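Local coordinates for protein ATP-dependent kinase YFH7 (Saccharomyces cerevisiae, PDB 2GA8) that acts as an ATP-dependent P-loop kinase that could take part in assembling the endoplasmic reticulum membrane, at residues Lys279-Lys282 and Thr283-Thr287. Sequence-based numbering, arbitrary orientation.
With SO4 (sulfate ion), chain I.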
ATOM      1  N   LYS A 279     -12.467   5.854   2.084  1.00 15.49           N
ATOM      2  CA  LYS A 279     -13.014   4.529   1.839  1.00 17.98           C
ATOM      3  C   LYS A 279     -12.024   3.396   2.122  1.00 18.60           C
ATOM      4  O   LYS A 279     -12.412   2.230   2.186  1.00 17.13           O
ATOM      5  CB  LYS A 279     -13.515   4.443   0.395  1.00 18.29           C
ATOM      6  CG  LYS A 279     -14.522   5.531   0.036  1.00 21.49           C
ATOM      7  CD  LYS A 279     -14.892   5.500  -1.442  1.00 25.13           C
ATOM      8  CE  LYS A 279     -15.766   6.691  -1.811  1.00 28.11           C
ATOM      9  NZ  LYS A 279     -16.087   6.740  -3.268  1.00 29.13           N
ATOM     10  N   ILE A 280     -10.752   3.742   2.309  1.00 19.62           N
ATOM     11  CA  ILE A 280      -9.720   2.739   2.574  1.00 20.79           C
ATOM     12  C   ILE A 280      -9.927   1.955   3.857  1.00 21.67           C
ATOM     13  O   ILE A 280      -9.932   0.722   3.831  1.00 21.69           O
ATOM     14  CB  ILE A 280      -8.317   3.378   2.626  1.00 21.02           C
ATOM     15  CG1 ILE A 280      -7.923   3.843   1.224  1.00 18.34           C
ATOM     16  CG2 ILE A 280      -7.294   2.372   3.162  1.00 19.66           C
ATOM     17  CD1 ILE A 280      -6.611   4.596   1.183  1.00 20.12           C
ATOM     18  N   TYR A 281     -10.079   2.660   4.975  1.00 19.28           N
ATOM     19  CA  TYR A 281     -10.282   1.999   6.260  1.00 21.39           C
ATOM     20  C   TYR A 281     -11.446   1.023   6.199  1.00 21.14           C
ATOM     21  O   TYR A 281     -11.284  -0.160   6.480  1.00 19.73           O
ATOM     22  CB  TYR A 281     -10.544   3.025   7.372  1.00 17.94           C
ATOM     23  CG  TYR A 281     -10.957   2.405   8.694  1.00 18.28           C
ATOM     24  CD1 TYR A 281     -10.026   1.764   9.509  1.00 17.76           C
ATOM     25  CD2 TYR A 281     -12.285   2.437   9.113  1.00 18.59           C
ATOM     26  CE1 TYR A 281     -10.410   1.163  10.716  1.00 20.03           C
ATOM     27  CE2 TYR A 281     -12.681   1.836  10.318  1.00 20.43           C
ATOM     28  CZ  TYR A 281     -11.737   1.203  11.110  1.00 20.11           C
ATOM     29  OH  TYR A 281     -12.120   0.605  12.293  1.00 22.56           O
ATOM     30  N   LYS A 282     -12.623   1.523   5.838  1.00 20.70           N
ATOM     31  CA  LYS A 282     -13.794   0.666   5.768  1.00 20.46           C
ATOM     32  C   LYS A 282     -13.586  -0.525   4.840  1.00 17.91           C
ATOM     33  O   LYS A 282     -13.962  -1.641   5.183  1.00 18.63           O
ATOM     34  CB  LYS A 282     -15.026   1.459   5.321  1.00 22.28           C
ATOM     35  CG  LYS A 282     -16.287   0.616   5.265  1.00 24.27           C
ATOM     36  CD  LYS A 282     -17.521   1.456   4.986  1.00 26.46           C
ATOM     37  CE  LYS A 282     -18.752   0.571   4.849  1.00 25.57           C
ATOM     38  NZ  LYS A 282     -18.964  -0.266   6.059  1.00 26.86           N
ATOM     39  N   THR A 283     -12.988  -0.296   3.673  1.00 16.87           N
ATOM     40  CA  THR A 283     -12.765  -1.391   2.734  1.00 15.62           C
ATOM     41  C   THR A 283     -11.920  -2.492   3.373  1.00 15.17           C
ATOM     42  O   THR A 283     -12.230  -3.671   3.232  1.00 14.37           O
ATOM     43  CB  THR A 283     -12.097  -0.900   1.427  1.00 16.10           C
ATOM     44  OG1 THR A 283     -12.992  -0.015   0.732  1.00 15.86           O
ATOM     45  CG2 THR A 283     -11.782  -2.075   0.517  1.00 12.91           C
ATOM     46  N   LEU A 284     -10.871  -2.114   4.099  1.00 15.14           N
ATOM     47  CA  LEU A 284     -10.029  -3.116   4.750  1.00 15.14           C
ATOM     48  C   LEU A 284     -10.590  -3.555   6.104  1.00 14.53           C
ATOM     49  O   LEU A 284     -10.482  -4.721   6.482  1.00 14.86           O
ATOM     50  CB  LEU A 284      -8.599  -2.581   4.923  1.00 15.48           C
ATOM     51  CG  LEU A 284      -7.849  -2.235   3.628  1.00 18.92           C
ATOM     52  CD1 LEU A 284      -6.440  -1.775   3.963  1.00 17.21           C
ATOM     53  CD2 LEU A 284      -7.795  -3.449   2.714  1.00 17.48           C
ATOM     54  N   ALA A 285     -11.201  -2.624   6.832  1.00 14.99           N
ATOM     55  CA  ALA A 285     -11.765  -2.940   8.141  1.00 15.08           C
ATOM     56  C   ALA A 285     -12.908  -3.943   8.018  1.00 15.46           C
ATOM     57  O   ALA A 285     -13.074  -4.813   8.873  1.00 16.00           O
ATOM     58  CB  ALA A 285     -12.259  -1.666   8.822  1.00 16.92           C
ATOM     59  N   ASP A 286     -13.689  -3.820   6.951  1.00 15.73           N
ATOM     60  CA  ASP A 286     -14.816  -4.718   6.740  1.00 18.28           C
ATOM     61  C   ASP A 286     -14.432  -6.181   6.526  1.00 17.27           C
ATOM     62  O   ASP A 286     -15.299  -7.050   6.511  1.00 18.59           O
ATOM     63  CB  ASP A 286     -15.685  -4.224   5.578  1.00 19.14           C
ATOM     64  CG  ASP A 286     -16.578  -3.058   5.974  1.00 23.23           C
ATOM     65  OD1 ASP A 286     -16.656  -2.744   7.181  1.00 25.71           O
ATOM     66  OD2 ASP A 286     -17.211  -2.460   5.084  1.00 24.31           O
ATOM     67  N   THR A 287     -13.143  -6.462   6.358  1.00 17.25           N
ATOM     68  CA  THR A 287     -12.714  -7.849   6.183  1.00 16.22           C
ATOM     69  C   THR A 287     -12.737  -8.537   7.541  1.00 16.95           C
ATOM     70  O   THR A 287     -12.803  -9.762   7.627  1.00 16.33           O
ATOM     71  CB  THR A 287     -11.267  -7.959   5.640  1.00 15.04           C
ATOM     72  OG1 THR A 287     -10.357  -7.354   6.569  1.00 15.10           O
ATOM     73  CG2 THR A 287     -11.144  -7.282   4.288  1.00 15.93           C
TER
HETATM   74  S   SO4 I 405     -16.788   3.478  -4.794  1.00 69.67           S
HETATM   75  O1  SO4 I 405     -15.627   4.381  -4.927  1.00 69.10           O
HETATM   76  O2  SO4 I 405     -16.752   2.473  -5.874  1.00 69.34           O
HETATM   77  O3  SO4 I 405     -16.738   2.798  -3.485  1.00 68.30           O
HETATM   78  O4  SO4 I 405     -18.036   4.262  -4.893  1.00 68.64           O
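Ala-285 sets its methyl over the centre of one face of the Tyr-281 ring, CB lying 3.8 Å from the ring centroid and 12° off the normal, a CH-pi contact between residues one helical turn apart. The ring gets there because CG of Tyr-281 stands anti to the backbone N (chi1 172°), which swings it forward along the helix. One residue on, Lys-282 pairs with Asp-286: the extended lysine chain bends at its last torsion (chi4 57°), bringing NZ within 3.0 Å of OD2 on the syn side of the carboxylate. Thr-283 folds its hydroxyl back onto the helix, OG1 giving its proton to O of Lys-279 at 2.7 Å. That oxygen also accepts from N of Thr-283, the two donors reaching it from opposite faces of the carbonyl plane. Lys-279 itself stretches outward, and its NZ bonds O1 of a sulfate at 2.9 Å, an ion that Lys-200 also holds. Past Ala-285, OG1 of Thr-287 hydrogen-bonds O of Leu-284 (2.6 Å). Further out, Leu-290 and Val-292 of strand 290-296 touch the tyrosine, while Leu-284 packs on Cys-26 and Ile-28. Replacing Tyr-281 by an alanine would probably leave the Ala-285 methyl without its aromatic cover and open a gap beside Leu-290. Such i to i+4 pairs mark the C-terminal part of an amphipathic alpha-helix, 275-285, which links parallel strands 262-267 and 290-296 of the P-loop kinase core.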